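Local coordinates for protein lectin CEL-IV, C-type (Cucumaria echinata, PDB 3ALU) that binds galactose-containing sugars such as raffinose through a calcium ion, as a tetrameric C-type lectin carrying the EPN carbohydrate-recognition motif, at residues Y106-S120 with D128-N140. Sequence-based numbering, arbitrary orientation.
Sequences YDGWVSGEPNNGPNS and DYSRGFWADVYSN. With CA (calcium ion), chain K; GLA (alpha-D-galactopyranose), chain E; FRU (beta-D-fructofuranose), chain B; EDO (1,2-ethanediol), chain I.
Asp-136 reaches from strand 134-137 into the calcium loop, where Ser-120, Asn-115 and Asn-116 grip both its carboxylate oxygens. OD2 takes the Ser-120 hydroxyl on its anti lone pair, 2.7 Å from OG, and the backbone N of Asn-116 on its syn one; OD1 accepts from Asn-115 N, which comes in from above the carboxylate plane. With CG set between backbone N and carbonyl carbon (chi1 73°), Asp-136 gives one calcium both OD1 and its main-chain O, alongside Glu-113 and Asn-115 of the EPN motif, whose Pro-114 follows a cis peptide bond, and Asn-116. Galactose O3 and O4 fill out the shell, the usual C-type lectin mode. Glu-113 OE2, 2.3 Å from the calcium, also accepts from Asp-136 N.

Next door the packing is tight: Trp-134 CE3 lies over one face of Trp-109 in an edge-to-face stack (planes at 78°), Pro-114 CD covers the other, and Gly-108 CA sits 3.6 Å over the centre of the Trp-134 six-membered ring. A single backbone bridge pairs Trp-109 with Trp-134. The exposed Tyr-138 end is looser: Asn-116 ND2 donates to Tyr-138 OH over 3.2 Å, tilted from the amide plane. Behind, Trp-109 rests on strand 82-89, Trp-134 on strand 120-125, and Tyr-106 and Phe-133 touch helix 57-70.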
loop_
_atom_site.group_PDB
_atom_site.type_symbol
_atom_site.label_atom_id
_atom_site.label_comp_id
_atom_site.label_asym_id
_atom_site.label_seq_id
_atom_site.Cartn_x
_atom_site.Cartn_y
_atom_site.Cartn_z
ATOM N N TYR A 106 8.580 21.802 13.642
ATOM C CA TYR A 106 8.025 21.293 14.899
ATOM C C TYR A 106 9.103 21.297 15.980
ATOM O O TYR A 106 10.238 20.863 15.766
ATOM C CB TYR A 106 7.449 19.871 14.753
ATOM C CG TYR A 106 7.068 19.263 16.068
ATOM C CD1 TYR A 106 7.878 18.281 16.668
ATOM C CD2 TYR A 106 5.899 19.670 16.751
ATOM C CE1 TYR A 106 7.556 17.738 17.905
ATOM C CE2 TYR A 106 5.569 19.133 17.992
ATOM C CZ TYR A 106 6.388 18.159 18.562
ATOM O OH TYR A 106 6.079 17.631 19.792
ATOM N N ASP A 107 8.694 21.785 17.137
ATOM C CA ASP A 107 9.525 21.963 18.314
ATOM C C ASP A 107 9.120 20.950 19.384
ATOM O O ASP A 107 8.082 21.117 20.043
ATOM C CB ASP A 107 9.300 23.415 18.821
ATOM C CG ASP A 107 9.921 23.684 20.162
ATOM O OD1 ASP A 107 9.796 24.852 20.655
ATOM O OD2 ASP A 107 10.516 22.766 20.750
ATOM N N GLY A 108 9.935 19.895 19.568
ATOM C CA GLY A 108 9.612 18.860 20.524
ATOM C C GLY A 108 10.539 18.810 21.727
ATOM O O GLY A 108 10.568 17.839 22.466
ATOM N N TRP A 109 11.290 19.879 21.933
ATOM C CA TRP A 109 12.283 19.932 22.993
ATOM C C TRP A 109 11.648 19.951 24.397
ATOM O O TRP A 109 10.684 20.686 24.637
ATOM C CB TRP A 109 13.098 21.216 22.834
ATOM C CG TRP A 109 13.932 21.279 21.583
ATOM C CD1 TRP A 109 13.663 22.006 20.462
ATOM C CD2 TRP A 109 15.117 20.516 21.306
ATOM N NE1 TRP A 109 14.661 21.801 19.512
ATOM C CE2 TRP A 109 15.558 20.886 20.007
ATOM C CE3 TRP A 109 15.864 19.582 22.039
ATOM C CZ2 TRP A 109 16.722 20.347 19.415
ATOM C CZ3 TRP A 109 17.043 19.037 21.451
ATOM C CH2 TRP A 109 17.451 19.426 20.153
ATOM N N VAL A 110 12.205 19.177 25.319
ATOM C CA VAL A 110 11.865 19.265 26.753
ATOM C C VAL A 110 12.210 20.714 27.144
ATOM O O VAL A 110 13.167 21.290 26.614
ATOM C CB VAL A 110 12.741 18.294 27.584
ATOM C CG1 VAL A 110 12.651 18.562 29.091
ATOM C CG2 VAL A 110 12.320 16.880 27.330
ATOM N N SER A 111 11.432 21.294 28.060
ATOM C CA SER A 111 11.765 22.624 28.566
ATOM C C SER A 111 13.205 22.723 29.052
ATOM O O SER A 111 13.699 21.841 29.772
ATOM C CB SER A 111 10.787 22.996 29.682
ATOM O OG SER A 111 11.016 22.147 30.803
ATOM N N GLY A 112 13.886 23.796 28.628
ATOM C CA GLY A 112 15.319 23.986 28.909
ATOM C C GLY A 112 16.326 23.389 27.926
ATOM O O GLY A 112 17.553 23.606 28.070
ATOM N N GLU A 113 15.814 22.589 26.978
ATOM C CA GLU A 113 16.606 22.054 25.841
ATOM C C GLU A 113 16.299 22.824 24.559
ATOM O O GLU A 113 15.176 23.297 24.364
ATOM C CB GLU A 113 16.295 20.572 25.611
ATOM C CG GLU A 113 16.327 19.691 26.852
ATOM C CD GLU A 113 17.727 19.450 27.403
ATOM O OE1 GLU A 113 17.941 19.706 28.611
ATOM O OE2 GLU A 113 18.606 18.976 26.661
ATOM N N PRO A 114 17.295 22.970 23.657
ATOM C CA PRO A 114 18.685 22.501 23.758
ATOM C C PRO A 114 19.511 23.378 24.670
ATOM O O PRO A 114 19.307 24.600 24.704
ATOM C CB PRO A 114 19.209 22.617 22.300
ATOM C CG PRO A 114 18.334 23.634 21.661
ATOM C CD PRO A 114 17.005 23.617 22.366
ATOM N N ASN A 115 20.431 22.772 25.399
ATOM C CA ASN A 115 21.269 23.539 26.336
ATOM C C ASN A 115 22.721 23.111 26.301
ATOM O O ASN A 115 23.539 23.549 27.142
ATOM C CB ASN A 115 20.684 23.393 27.747
ATOM C CG ASN A 115 20.758 21.972 28.269
ATOM O OD1 ASN A 115 20.908 21.004 27.503
ATOM N ND2 ASN A 115 20.666 21.822 29.578
ATOM N N ASN A 116 23.070 22.256 25.328
ATOM C CA ASN A 116 24.446 21.731 25.205
ATOM C C ASN A 116 25.136 22.161 23.922
ATOM O O ASN A 116 26.181 21.610 23.545
ATOM C CB ASN A 116 24.488 20.202 25.373
ATOM C CG ASN A 116 24.185 19.775 26.790
ATOM O OD1 ASN A 116 23.173 19.130 27.061
ATOM N ND2 ASN A 116 25.052 20.181 27.744
ATOM N N GLY A 117 24.557 23.138 23.227
ATOM C CA GLY A 117 25.237 23.735 22.053
ATOM C C GLY A 117 26.547 24.419 22.398
ATOM O O GLY A 117 26.749 24.760 23.564
ATOM N N PRO A 118 27.416 24.677 21.387
ATOM C CA PRO A 118 27.164 24.459 19.967
ATOM C C PRO A 118 27.339 23.003 19.576
ATOM O O PRO A 118 27.978 22.259 20.280
ATOM C CB PRO A 118 28.288 25.249 19.276
ATOM C CG PRO A 118 29.429 25.253 20.324
ATOM C CD PRO A 118 28.660 25.454 21.606
ATOM N N ASN A 119 26.776 22.636 18.442
ATOM C CA ASN A 119 27.083 21.306 17.859
ATOM C C ASN A 119 26.707 20.128 18.711
ATOM O O ASN A 119 27.488 19.178 18.900
ATOM C CB ASN A 119 28.530 21.272 17.342
ATOM C CG ASN A 119 28.818 22.449 16.407
ATOM O OD1 ASN A 119 28.079 22.680 15.430
ATOM N ND2 ASN A 119 29.865 23.231 16.716
ATOM N N SER A 120 25.471 20.159 19.190
ATOM C CA SER A 120 24.889 19.026 19.945
ATOM C C SER A 120 23.890 18.298 19.041
ATOM O O SER A 120 23.604 18.768 17.943
ATOM C CB SER A 120 24.187 19.510 21.199
ATOM O OG SER A 120 23.255 20.568 20.875
ATOM N N ASP A 128 10.820 8.721 32.131
ATOM C CA ASP A 128 9.678 9.435 32.698
ATOM C C ASP A 128 9.926 10.911 32.977
ATOM O O ASP A 128 8.972 11.655 33.084
ATOM C CB ASP A 128 9.161 8.758 33.963
ATOM C CG ASP A 128 8.494 7.441 33.689
ATOM O OD1 ASP A 128 8.350 6.670 34.645
ATOM O OD2 ASP A 128 8.096 7.168 32.543
ATOM N N TYR A 129 11.185 11.326 33.051
ATOM C CA TYR A 129 11.485 12.750 33.293
ATOM C C TYR A 129 11.002 13.594 32.111
ATOM O O TYR A 129 10.545 14.717 32.273
ATOM C CB TYR A 129 12.993 12.948 33.518
ATOM C CG TYR A 129 13.331 14.378 33.857
ATOM C CD1 TYR A 129 12.896 14.927 35.061
ATOM C CD2 TYR A 129 14.056 15.167 32.975
ATOM C CE1 TYR A 129 13.156 16.250 35.383
ATOM C CE2 TYR A 129 14.339 16.516 33.293
ATOM C CZ TYR A 129 13.893 17.015 34.510
ATOM O OH TYR A 129 14.144 18.314 34.864
ATOM N N SER A 130 11.126 13.039 30.910
ATOM C CA SER A 130 10.964 13.800 29.657
ATOM C C SER A 130 9.789 13.336 28.806
ATOM O O SER A 130 9.302 14.084 27.938
ATOM C CB SER A 130 12.292 13.680 28.875
ATOM O OG SER A 130 12.889 12.374 29.137
ATOM N N ARG A 131 9.298 12.121 29.078
ATOM C CA ARG A 131 8.092 11.579 28.407
ATOM C C ARG A 131 8.200 11.581 26.885
ATOM O O ARG A 131 7.208 11.754 26.182
ATOM C CB ARG A 131 6.834 12.349 28.860
ATOM C CG ARG A 131 6.560 12.264 30.356
ATOM C CD ARG A 131 5.956 10.916 30.724
ATOM N NE ARG A 131 5.879 10.734 32.184
ATOM C CZ ARG A 131 5.477 9.603 32.761
ATOM N NH1 ARG A 131 5.058 8.588 32.002
ATOM N NH2 ARG A 131 5.462 9.506 34.081
ATOM N N GLY A 132 9.417 11.343 26.395
ATOM C CA GLY A 132 9.678 11.244 24.940
ATOM C C GLY A 132 10.131 12.556 24.304
ATOM O O GLY A 132 10.657 12.579 23.185
ATOM N N PHE A 133 9.890 13.695 24.953
ATOM C CA PHE A 133 10.329 14.926 24.339
ATOM C C PHE A 133 11.859 14.978 24.302
ATOM O O PHE A 133 12.540 14.173 24.991
ATOM C CB PHE A 133 9.712 16.123 25.121
ATOM C CG PHE A 133 8.226 16.213 24.957
ATOM C CD1 PHE A 133 7.379 15.967 26.043
ATOM C CD2 PHE A 133 7.667 16.495 23.716
ATOM C CE1 PHE A 133 5.984 16.038 25.886
ATOM C CE2 PHE A 133 6.277 16.552 23.546
ATOM C CZ PHE A 133 5.443 16.301 24.650
ATOM N N TRP A 134 12.407 15.911 23.528
ATOM C CA TRP A 134 13.811 15.763 23.111
ATOM C C TRP A 134 14.809 16.382 24.083
ATOM O O TRP A 134 14.542 17.446 24.674
ATOM C CB TRP A 134 14.078 16.358 21.729
ATOM C CG TRP A 134 13.045 16.080 20.704
ATOM C CD1 TRP A 134 12.242 14.982 20.634
ATOM C CD2 TRP A 134 12.725 16.906 19.589
ATOM N NE1 TRP A 134 11.415 15.088 19.538
ATOM C CE2 TRP A 134 11.694 16.253 18.866
ATOM C CE3 TRP A 134 13.245 18.131 19.090
ATOM C CZ2 TRP A 134 11.096 16.810 17.697
ATOM C CZ3 TRP A 134 12.657 18.684 17.929
ATOM C CH2 TRP A 134 11.588 18.021 17.243
ATOM N N ALA A 135 15.966 15.738 24.181
ATOM C CA ALA A 135 17.128 16.312 24.871
ATOM C C ALA A 135 18.211 16.520 23.836
ATOM O O ALA A 135 18.291 15.753 22.866
ATOM C CB ALA A 135 17.638 15.362 25.959
ATOM N N ASP A 136 19.053 17.540 24.003
ATOM C CA ASP A 136 20.267 17.565 23.177
ATOM C C ASP A 136 21.442 17.005 23.960
ATOM O O ASP A 136 21.493 17.131 25.205
ATOM C CB ASP A 136 20.586 18.941 22.559
ATOM C CG ASP A 136 21.115 19.966 23.590
ATOM O OD1 ASP A 136 20.685 19.968 24.752
ATOM O OD2 ASP A 136 21.947 20.816 23.199
ATOM N N VAL A 137 22.314 16.325 23.225
ATOM C CA VAL A 137 23.428 15.602 23.842
ATOM C C VAL A 137 24.660 15.784 22.986
ATOM O O VAL A 137 24.585 16.130 21.819
ATOM C CB VAL A 137 23.125 14.064 23.959
ATOM C CG1 VAL A 137 21.878 13.759 24.815
ATOM C CG2 VAL A 137 23.039 13.378 22.568
ATOM N N TYR A 138 25.832 15.512 23.571
ATOM C CA TYR A 138 27.047 15.522 22.763
ATOM C C TYR A 138 27.080 14.280 21.878
ATOM O O TYR A 138 26.597 13.198 22.269
ATOM C CB TYR A 138 28.307 15.667 23.667
ATOM C CG TYR A 138 28.252 16.970 24.397
ATOM C CD1 TYR A 138 28.173 17.011 25.778
ATOM C CD2 TYR A 138 28.181 18.168 23.678
ATOM C CE1 TYR A 138 28.052 18.252 26.452
ATOM C CE2 TYR A 138 28.071 19.388 24.332
ATOM C CZ TYR A 138 28.009 19.409 25.712
ATOM O OH TYR A 138 27.872 20.620 26.372
ATOM N N SER A 139 27.650 14.467 20.698
ATOM C CA SER A 139 27.523 13.531 19.576
ATOM C C SER A 139 28.250 12.225 19.797
ATOM O O SER A 139 28.034 11.247 19.081
ATOM C CB SER A 139 28.018 14.183 18.288
ATOM O OG SER A 139 29.425 14.400 18.322
ATOM N N ASN A 140 29.131 12.195 20.782
ATOM C CA ASN A 140 29.858 10.969 21.035
ATOM C C ASN A 140 29.064 9.993 21.905
ATOM O O ASN A 140 29.502 8.848 22.115
ATOM C CB ASN A 140 31.158 11.311 21.739
ATOM C CG ASN A 140 30.899 11.815 23.147
ATOM O OD1 ASN A 140 30.252 12.843 23.326
ATOM N ND2 ASN A 140 31.330 11.057 24.154
HETATM CA CA CA K . 20.933 18.807 26.864
HETATM C C1 GLA E . 21.812 15.917 31.255
HETATM C C2 GLA E . 21.676 17.305 30.615
HETATM C C3 GLA E . 20.293 17.563 30.039
HETATM C C4 GLA E . 19.876 16.438 29.083
HETATM C C5 GLA E . 20.082 15.079 29.783
HETATM C C6 GLA E . 19.771 13.883 28.868
HETATM O O2 GLA E . 21.925 18.332 31.600
HETATM O O3 GLA E . 20.290 18.835 29.372
HETATM O O4 GLA E . 20.721 16.530 27.931
HETATM O O5 GLA E . 21.438 14.935 30.242
HETATM O O6 GLA E . 20.736 13.880 27.812
HETATM C C1 FRU B . 16.569 17.154 37.629
HETATM C C2 FRU B . 17.810 17.483 36.783
HETATM C C3 FRU B . 18.569 18.690 37.346
HETATM C C4 FRU B . 19.287 19.238 36.121
HETATM C C5 FRU B . 18.375 18.878 34.946
HETATM C C6 FRU B . 19.195 18.325 33.786
HETATM O O1 FRU B . 15.663 18.269 37.626
HETATM O O2 FRU B . 18.687 16.341 36.715
HETATM O O3 FRU B . 19.477 18.349 38.404
HETATM O O4 FRU B . 19.516 20.654 36.201
HETATM O O5 FRU B . 17.456 17.876 35.432
HETATM O O6 FRU B . 19.438 19.366 32.841
HETATM C C1 EDO I . 25.110 16.181 27.054
HETATM O O1 EDO I . 25.511 14.935 26.471
HETATM C C2 EDO I . 24.034 15.980 28.099
HETATM O O2 EDO I . 24.700 15.769 29.341
HETATM O O HOH W 1 28.291 23.182 25.317
HETATM O O HOH W 2 28.491 17.139 20.218
#